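PDB 4DMO: N-hydroxyarylamine O-acetyltransferase from Bacillus cereus, which probably transfers acetyl groups to arylamines and N-hydroxyarylamines, working through an unusual Cys-His-Glu catalytic triad. Local coordinates for residues M3-H15 against N75-F87. Sequence-based numbering, arbitrary orientation.
Sequences MTDFQKQFFARLH and NPTMYYFLKDSGF
Phe81 pushes its ring between Phe10 and Phe11 and meets the two in different ways. Against Phe10 it lies nearly parallel in an offset stack, the ring centroids separated by 4.1 Å. Phe81 CD1 lies over one face of the Phe10 ring, 3.4 Å from Phe10 CD2. Against Phe11 it turns its edge, making a T-shaped pair with planes 86° apart, where CZ of Phe81 and CZ of Phe11 are 3.8 Å from each other. Leu14 CD1 backs the other face of Phe10, while Met78, its chain bent at chi2 and chi3, brings CE to the Phe10 ring edge.

The reverse insertion is made by Phe6. With CG trans to the backbone N (chi1 -162°), its ring reaches across to a hole formed by Thr77, Tyr80, Phe81 and Asp84. Tyr80 CB sits over one face as a CH-pi contact, and Thr77 O faces the edge, 3.4 Å from Phe6 CE2. These reciprocal knobs-into-holes join the N-terminal helix 5-14 to the C-terminal half of helix 71-84, within the helical part of the arylamine N-acetyltransferase fold; the axes of segments 5-14 and 75-84 cross at -121° and come within 9.3 Å at their closest. Helix 55-64 also borders Phe6, and Ile30 of helix 27-37 touches Phe10.

At the polar end, Thr4 is the N-cap of helix 5-14 and forms a capping box with Gln7: Thr4 OG1 accepts from Gln7 N, and Gln7 OE1 from Thr4 N. The same Thr4 hydroxyl donates to Asp84 OD2 at 2.8 Å, approaching from above the carboxylate plane. Lys55 makes a salt bridge to that oxygen, which probably stabilises the negative charge. Next to it, Gln7 crosses Asp84 at a slant, with CG packed on Asp84 CB, and Gln7 NE2 lies 3.1 Å from OG of Ser85, a hydroxyl that donates to Phe81 O, one turn earlier in the same segment.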
ATOM      1  N   MET A   3     -12.248  21.728   3.994  1.00 39.58           N
ATOM      2  CA  MET A   3     -11.946  20.530   3.142  1.00 48.18           C
ATOM      3  C   MET A   3     -11.130  20.885   1.900  1.00 48.81           C
ATOM      4  O   MET A   3     -11.616  21.613   1.035  1.00 51.31           O
ATOM      5  CB  MET A   3     -13.249  19.873   2.702  1.00 42.79           C
ATOM      6  CG  MET A   3     -13.063  18.597   1.899  1.00 48.78           C
ATOM      7  SD  MET A   3     -14.608  17.686   1.617  1.00 63.25           S
ATOM      8  CE  MET A   3     -15.050  17.226   3.290  1.00 52.69           C
ATOM      9  N   THR A   4      -9.898  20.377   1.793  1.00 46.18           N
ATOM     10  CA  THR A   4      -9.071  20.670   0.609  1.00 42.16           C
ATOM     11  C   THR A   4      -9.527  19.864  -0.600  1.00 28.32           C
ATOM     12  O   THR A   4     -10.361  18.982  -0.484  1.00 32.70           O
ATOM     13  CB  THR A   4      -7.573  20.378   0.830  1.00 42.91           C
ATOM     14  OG1 THR A   4      -7.363  18.962   0.909  1.00 40.60           O
ATOM     15  CG2 THR A   4      -7.075  21.057   2.088  1.00 40.04           C
ATOM     16  N   ASP A   5      -8.979  20.188  -1.764  1.00 34.75           N
ATOM     17  CA  ASP A   5      -9.297  19.462  -2.985  1.00 42.07           C
ATOM     18  C   ASP A   5      -8.798  18.004  -2.868  1.00 38.58           C
ATOM     19  O   ASP A   5      -9.475  17.062  -3.292  1.00 34.78           O
ATOM     20  CB  ASP A   5      -8.663  20.162  -4.193  1.00 36.41           C
ATOM     21  CG  ASP A   5      -9.088  19.547  -5.523  1.00 46.33           C
ATOM     22  OD1 ASP A   5      -8.191  19.287  -6.362  1.00 42.49           O
ATOM     23  OD2 ASP A   5     -10.309  19.330  -5.731  1.00 43.49           O
ATOM     24  N   PHE A   6      -7.604  17.828  -2.305  1.00 35.65           N
ATOM     25  CA  PHE A   6      -7.064  16.492  -2.085  1.00 30.66           C
ATOM     26  C   PHE A   6      -8.071  15.635  -1.340  1.00 30.43           C
ATOM     27  O   PHE A   6      -8.372  14.532  -1.770  1.00 28.57           O
ATOM     28  CB  PHE A   6      -5.734  16.539  -1.327  1.00 34.95           C
ATOM     29  CG  PHE A   6      -4.932  15.267  -1.455  1.00 29.38           C
ATOM     30  CD1 PHE A   6      -3.909  15.173  -2.383  1.00 25.62           C
ATOM     31  CD2 PHE A   6      -5.228  14.156  -0.671  1.00 26.50           C
ATOM     32  CE1 PHE A   6      -3.178  13.996  -2.518  1.00 26.94           C
ATOM     33  CE2 PHE A   6      -4.498  12.972  -0.803  1.00 21.91           C
ATOM     34  CZ  PHE A   6      -3.487  12.896  -1.726  1.00 25.78           C
ATOM     35  N   GLN A   7      -8.599  16.152  -0.232  1.00 28.17           N
ATOM     36  CA  GLN A   7      -9.602  15.441   0.567  1.00 31.98           C
ATOM     37  C   GLN A   7     -10.860  15.093  -0.241  1.00 33.52           C
ATOM     38  O   GLN A   7     -11.399  13.978  -0.157  1.00 31.05           O
ATOM     39  CB  GLN A   7      -9.999  16.293   1.771  1.00 38.89           C
ATOM     40  CG  GLN A   7      -8.930  16.398   2.847  1.00 35.70           C
ATOM     41  CD  GLN A   7      -9.425  17.128   4.096  1.00 46.86           C
ATOM     42  OE1 GLN A   7      -9.305  18.351   4.197  1.00 41.61           O
ATOM     43  NE2 GLN A   7      -9.985  16.376   5.049  1.00 30.28           N
ATOM     44  N   LYS A   8     -11.341  16.052  -1.022  1.00 32.04           N
ATOM     45  CA  LYS A   8     -12.569  15.832  -1.773  1.00 39.89           C
ATOM     46  C   LYS A   8     -12.378  14.729  -2.830  1.00 27.33           C
ATOM     47  O   LYS A   8     -13.202  13.824  -2.948  1.00 26.37           O
ATOM     48  CB  LYS A   8     -13.020  17.136  -2.439  1.00 39.99           C
ATOM     49  CG  LYS A   8     -14.377  17.050  -3.091  1.00 46.50           C
ATOM     50  CD  LYS A   8     -14.739  18.328  -3.857  1.00 53.27           C
ATOM     51  CE  LYS A   8     -16.059  18.191  -4.645  1.00 51.63           C
ATOM     52  NZ  LYS A   8     -16.296  19.360  -5.556  1.00 67.19           N
ATOM     53  N   GLN A   9     -11.282  14.810  -3.579  1.00 23.37           N
ATOM     54  CA  GLN A   9     -10.964  13.809  -4.593  1.00 21.45           C
ATOM     55  C   GLN A   9     -10.733  12.446  -3.967  1.00 25.00           C
ATOM     56  O   GLN A   9     -11.031  11.415  -4.573  1.00 23.14           O
ATOM     57  CB  GLN A   9      -9.745  14.237  -5.378  1.00 28.98           C
ATOM     58  CG  GLN A   9      -9.872  15.623  -5.969  1.00 38.05           C
ATOM     59  CD  GLN A   9      -9.942  15.590  -7.464  1.00 49.16           C
ATOM     60  OE1 GLN A   9     -10.564  14.694  -8.057  1.00 51.20           O
ATOM     61  NE2 GLN A   9      -9.294  16.567  -8.098  1.00 49.23           N
ATOM     62  N   PHE A  10     -10.199  12.449  -2.750  1.00 24.86           N
ATOM     63  CA  PHE A  10      -9.944  11.229  -2.014  1.00 24.54           C
ATOM     64  C   PHE A  10     -11.244  10.540  -1.609  1.00 23.26           C
ATOM     65  O   PHE A  10     -11.411   9.361  -1.859  1.00 21.10           O
ATOM     66  CB  PHE A  10      -9.065  11.534  -0.797  1.00 25.15           C
ATOM     67  CG  PHE A  10      -8.489  10.314  -0.135  1.00 23.15           C
ATOM     68  CD1 PHE A  10      -7.229   9.846  -0.470  1.00 25.37           C
ATOM     69  CD2 PHE A  10      -9.199   9.647   0.841  1.00 27.05           C
ATOM     70  CE1 PHE A  10      -6.699   8.724   0.148  1.00 23.21           C
ATOM     71  CE2 PHE A  10      -8.673   8.522   1.455  1.00 25.87           C
ATOM     72  CZ  PHE A  10      -7.424   8.056   1.090  1.00 21.27           C
ATOM     73  N   PHE A  11     -12.168  11.258  -0.978  1.00 30.23           N
ATOM     74  CA  PHE A  11     -13.453  10.648  -0.638  1.00 27.28           C
ATOM     75  C   PHE A  11     -14.116  10.124  -1.931  1.00 27.24           C
ATOM     76  O   PHE A  11     -14.667   9.017  -1.972  1.00 24.75           O
ATOM     77  CB  PHE A  11     -14.388  11.653   0.048  1.00 30.44           C
ATOM     78  CG  PHE A  11     -13.947  12.075   1.438  1.00 37.00           C
ATOM     79  CD1 PHE A  11     -13.626  13.394   1.701  1.00 34.94           C
ATOM     80  CD2 PHE A  11     -13.873  11.164   2.475  1.00 32.29           C
ATOM     81  CE1 PHE A  11     -13.237  13.798   2.980  1.00 36.97           C
ATOM     82  CE2 PHE A  11     -13.486  11.566   3.736  1.00 36.65           C
ATOM     83  CZ  PHE A  11     -13.159  12.887   3.981  1.00 31.23           C
ATOM     84  N   ALA A  12     -14.046  10.922  -2.990  1.00 22.14           N
ATOM     85  CA  ALA A  12     -14.636  10.540  -4.268  1.00 28.71           C
ATOM     86  C   ALA A  12     -14.026   9.229  -4.789  1.00 24.24           C
ATOM     87  O   ALA A  12     -14.742   8.307  -5.204  1.00 28.01           O
ATOM     88  CB  ALA A  12     -14.440  11.686  -5.304  1.00 21.88           C
ATOM     89  N   ARG A  13     -12.699   9.161  -4.774  1.00 20.59           N
ATOM     90  CA  ARG A  13     -11.987   7.963  -5.206  1.00 23.10           C
ATOM     91  C   ARG A  13     -12.447   6.738  -4.405  1.00 20.46           C
ATOM     92  O   ARG A  13     -12.696   5.662  -4.971  1.00 21.92           O
ATOM     93  CB  ARG A  13     -10.473   8.181  -5.089  1.00 22.52           C
ATOM     94  CG  ARG A  13      -9.645   7.028  -5.615  1.00 22.94           C
ATOM     95  CD  ARG A  13      -9.767   6.892  -7.142  1.00 23.78           C
ATOM     96  NE  ARG A  13      -8.729   6.018  -7.645  1.00 15.81           N
ATOM     97  CZ  ARG A  13      -8.840   4.715  -7.864  1.00 14.24           C
ATOM     98  NH1 ARG A  13      -7.779   4.035  -8.304  1.00 19.82           N
ATOM     99  NH2 ARG A  13      -9.974   4.078  -7.644  1.00 17.65           N
ATOM    100  N   LEU A  14     -12.597   6.900  -3.096  1.00 20.02           N
ATOM    101  CA  LEU A  14     -12.960   5.767  -2.239  1.00 19.41           C
ATOM    102  C   LEU A  14     -14.437   5.447  -2.237  1.00 27.34           C
ATOM    103  O   LEU A  14     -14.851   4.420  -1.680  1.00 24.87           O
ATOM    104  CB  LEU A  14     -12.500   6.006  -0.793  1.00 22.93           C
ATOM    105  CG  LEU A  14     -11.105   5.478  -0.424  1.00 21.12           C
ATOM    106  CD1 LEU A  14     -10.063   5.944  -1.430  1.00 22.24           C
ATOM    107  CD2 LEU A  14     -10.719   5.919   0.982  1.00 15.56           C
ATOM    108  N   HIS A  15     -15.237   6.312  -2.860  1.00 30.14           N
ATOM    109  CA  HIS A  15     -16.703   6.149  -2.851  1.00 30.04           C
ATOM    110  C   HIS A  15     -17.293   6.110  -1.452  1.00 25.56           C
ATOM    111  O   HIS A  15     -18.181   5.297  -1.158  1.00 36.72           O
ATOM    112  CB  HIS A  15     -17.122   4.878  -3.583  1.00 28.08           C
ATOM    113  CG  HIS A  15     -16.618   4.805  -4.987  1.00 34.17           C
ATOM    114  ND1 HIS A  15     -16.694   5.868  -5.861  1.00 38.12           N
ATOM    115  CD2 HIS A  15     -16.022   3.800  -5.673  1.00 29.80           C
ATOM    116  CE1 HIS A  15     -16.174   5.518  -7.024  1.00 28.83           C
ATOM    117  NE2 HIS A  15     -15.769   4.265  -6.936  1.00 28.81           N
ATOM    118  N   ASN A  75       1.123   4.860   0.246  1.00 13.63           N
ATOM    119  CA  ASN A  75       1.241   5.340   1.610  1.00 17.69           C
ATOM    120  C   ASN A  75       1.418   6.858   1.726  1.00 15.64           C
ATOM    121  O   ASN A  75       0.802   7.488   2.599  1.00 17.05           O
ATOM    122  CB  ASN A  75       2.309   4.557   2.378  1.00 13.49           C
ATOM    123  CG  ASN A  75       1.817   3.209   2.778  1.00 14.36           C
ATOM    124  OD1 ASN A  75       0.658   3.053   3.123  1.00 13.41           O
ATOM    125  ND2 ASN A  75       2.675   2.204   2.680  1.00 13.68           N
ATOM    126  N   PRO A  76       2.210   7.468   0.826  1.00 20.85           N
ATOM    127  CA  PRO A  76       2.213   8.939   0.848  1.00 17.53           C
ATOM    128  C   PRO A  76       0.860   9.532   0.460  1.00 18.35           C
ATOM    129  O   PRO A  76       0.476  10.556   1.015  1.00 18.03           O
ATOM    130  CB  PRO A  76       3.278   9.299  -0.172  1.00 18.10           C
ATOM    131  CG  PRO A  76       4.234   8.116  -0.114  1.00 20.66           C
ATOM    132  CD  PRO A  76       3.316   6.930   0.024  1.00 15.82           C
ATOM    133  N   THR A  77       0.128   8.890  -0.440  1.00 14.49           N
ATOM    134  CA  THR A  77      -1.222   9.353  -0.751  1.00 20.25           C
ATOM    135  C   THR A  77      -2.068   9.444   0.514  1.00 19.98           C
ATOM    136  O   THR A  77      -2.772  10.419   0.716  1.00 14.67           O
ATOM    137  CB  THR A  77      -1.952   8.417  -1.755  1.00 16.86           C
ATOM    138  OG1 THR A  77      -1.244   8.401  -2.982  1.00 13.85           O
ATOM    139  CG2 THR A  77      -3.372   8.888  -2.032  1.00 22.78           C
ATOM    140  N   MET A  78      -2.027   8.394   1.339  1.00 20.13           N
ATOM    141  CA  MET A  78      -2.839   8.326   2.548  1.00 16.89           C
ATOM    142  C   MET A  78      -2.293   9.342   3.555  1.00 18.80           C
ATOM    143  O   MET A  78      -3.023  10.123   4.151  1.00 23.72           O
ATOM    144  CB  MET A  78      -2.830   6.904   3.111  1.00 19.38           C
ATOM    145  CG  MET A  78      -3.438   6.757   4.510  1.00 23.25           C
ATOM    146  SD  MET A  78      -5.199   7.170   4.621  1.00 23.72           S
ATOM    147  CE  MET A  78      -5.930   5.716   3.908  1.00 23.64           C
ATOM    148  N   TYR A  79      -0.986   9.358   3.687  1.00 19.08           N
ATOM    149  CA  TYR A  79      -0.321  10.392   4.452  1.00 21.62           C
ATOM    150  C   TYR A  79      -0.896  11.801   4.168  1.00 25.61           C
ATOM    151  O   TYR A  79      -1.320  12.475   5.100  1.00 27.40           O
ATOM    152  CB  TYR A  79       1.167  10.350   4.127  1.00 15.00           C
ATOM    153  CG  TYR A  79       1.942  11.538   4.612  1.00 18.46           C
ATOM    154  CD1 TYR A  79       2.186  11.708   5.954  1.00 21.90           C
ATOM    155  CD2 TYR A  79       2.456  12.480   3.716  1.00 20.35           C
ATOM    156  CE1 TYR A  79       2.901  12.781   6.412  1.00 24.83           C
ATOM    157  CE2 TYR A  79       3.181  13.553   4.163  1.00 27.72           C
ATOM    158  CZ  TYR A  79       3.399  13.695   5.522  1.00 24.02           C
ATOM    159  OH  TYR A  79       4.106  14.751   6.005  1.00 21.57           O
ATOM    160  N   TYR A  80      -0.913  12.247   2.905  1.00 18.12           N
ATOM    161  CA  TYR A  80      -1.438  13.586   2.571  1.00 25.81           C
ATOM    162  C   TYR A  80      -2.895  13.752   2.953  1.00 25.23           C
ATOM    163  O   TYR A  80      -3.274  14.780   3.519  1.00 29.99           O
ATOM    164  CB  TYR A  80      -1.267  13.942   1.083  1.00 16.63           C
ATOM    165  CG  TYR A  80       0.183  14.074   0.669  1.00 20.13           C
ATOM    166  CD1 TYR A  80       1.011  15.031   1.227  1.00 20.58           C
ATOM    167  CD2 TYR A  80       0.727  13.200  -0.252  1.00 14.56           C
ATOM    168  CE1 TYR A  80       2.320  15.113   0.855  1.00 24.42           C
ATOM    169  CE2 TYR A  80       2.015  13.273  -0.622  1.00 20.74           C
ATOM    170  CZ  TYR A  80       2.821  14.226  -0.072  1.00 24.15           C
ATOM    171  OH  TYR A  80       4.134  14.292  -0.462  1.00 29.36           O
ATOM    172  N   PHE A  81      -3.702  12.734   2.700  1.00 24.49           N
ATOM    173  CA  PHE A  81      -5.087  12.795   3.111  1.00 27.37           C
ATOM    174  C   PHE A  81      -5.187  12.974   4.616  1.00 31.57           C
ATOM    175  O   PHE A  81      -5.998  13.782   5.097  1.00 28.41           O
ATOM    176  CB  PHE A  81      -5.825  11.532   2.756  1.00 24.56           C
ATOM    177  CG  PHE A  81      -7.192  11.473   3.337  1.00 22.42           C
ATOM    178  CD1 PHE A  81      -8.219  12.205   2.785  1.00 28.05           C
ATOM    179  CD2 PHE A  81      -7.448  10.717   4.459  1.00 29.69           C
ATOM    180  CE1 PHE A  81      -9.491  12.162   3.331  1.00 29.46           C
ATOM    181  CE2 PHE A  81      -8.715  10.672   5.009  1.00 24.51           C
ATOM    182  CZ  PHE A  81      -9.735  11.394   4.436  1.00 30.55           C
ATOM    183  N   LEU A  82      -4.376  12.212   5.352  1.00 30.89           N
ATOM    184  CA  LEU A  82      -4.439  12.218   6.826  1.00 36.17           C
ATOM    185  C   LEU A  82      -3.971  13.563   7.380  1.00 30.72           C
ATOM    186  O   LEU A  82      -4.551  14.081   8.325  1.00 32.54           O
ATOM    187  CB  LEU A  82      -3.609  11.069   7.432  1.00 26.68           C
ATOM    188  CG  LEU A  82      -4.192   9.671   7.192  1.00 24.71           C
ATOM    189  CD1 LEU A  82      -3.294   8.581   7.744  1.00 23.55           C
ATOM    190  CD2 LEU A  82      -5.575   9.543   7.803  1.00 25.98           C
ATOM    191  N   LYS A  83      -2.941  14.128   6.758  1.00 27.99           N
ATOM    192  CA  LYS A  83      -2.402  15.434   7.124  1.00 27.51           C
ATOM    193  C   LYS A  83      -3.437  16.552   6.953  1.00 34.39           C
ATOM    194  O   LYS A  83      -3.633  17.350   7.870  1.00 37.17           O
ATOM    195  CB  LYS A  83      -1.176  15.714   6.257  1.00 33.27           C
ATOM    196  CG  LYS A  83      -0.158  16.692   6.798  1.00 26.70           C
ATOM    197  CD  LYS A  83       1.118  16.496   5.993  1.00 36.51           C
ATOM    198  CE  LYS A  83       2.069  17.687   6.020  1.00 46.96           C
ATOM    199  NZ  LYS A  83       2.771  17.831   4.676  1.00 50.57           N
ATOM    200  N   ASP A  84      -4.079  16.628   5.777  1.00 34.84           N
ATOM    201  CA  ASP A  84      -5.144  17.619   5.543  1.00 35.85           C
ATOM    202  C   ASP A  84      -6.332  17.424   6.477  1.00 33.73           C
ATOM    203  O   ASP A  84      -7.059  18.368   6.772  1.00 40.14           O
ATOM    204  CB  ASP A  84      -5.653  17.575   4.114  1.00 36.75           C
ATOM    205  CG  ASP A  84      -4.674  18.133   3.143  1.00 31.21           C
ATOM    206  OD1 ASP A  84      -3.621  18.634   3.587  1.00 42.83           O
ATOM    207  OD2 ASP A  84      -4.948  18.051   1.930  1.00 30.02           O
ATOM    208  N   SER A  85      -6.529  16.192   6.926  1.00 38.41           N
ATOM    209  CA  SER A  85      -7.611  15.874   7.855  1.00 36.17           C
ATOM    210  C   SER A  85      -7.241  16.202   9.299  1.00 31.89           C
ATOM    211  O   SER A  85      -7.952  15.814  10.221  1.00 31.94           O
ATOM    212  CB  SER A  85      -8.004  14.397   7.756  1.00 25.75           C
ATOM    213  OG  SER A  85      -8.451  14.074   6.450  1.00 36.78           O
ATOM    214  N   GLY A  86      -6.122  16.889   9.501  1.00 29.81           N
ATOM    215  CA  GLY A  86      -5.765  17.353  10.831  1.00 31.56           C
ATOM    216  C   GLY A  86      -4.987  16.363  11.694  1.00 39.80           C
ATOM    217  O   GLY A  86      -4.599  16.707  12.814  1.00 40.76           O
ATOM    218  N   PHE A  87      -4.756  15.143  11.209  1.00 32.04           N
ATOM    219  CA  PHE A  87      -3.969  14.161  11.970  1.00 32.48           C
ATOM    220  C   PHE A  87      -2.476  14.448  12.009  1.00 22.23           C
ATOM    221  O   PHE A  87      -1.906  14.959  11.049  1.00 35.71           O
ATOM    222  CB  PHE A  87      -4.130  12.781  11.385  1.00 30.44           C
ATOM    223  CG  PHE A  87      -5.474  12.223  11.558  1.00 28.76           C
ATOM    224  CD1 PHE A  87      -6.393  12.324  10.542  1.00 26.47           C
ATOM    225  CD2 PHE A  87      -5.821  11.578  12.721  1.00 23.62           C
ATOM    226  CE1 PHE A  87      -7.641  11.787  10.684  1.00 30.32           C
ATOM    227  CE2 PHE A  87      -7.064  11.049  12.870  1.00 28.40           C
ATOM    228  CZ  PHE A  87      -7.980  11.155  11.840  1.00 21.72           C
TER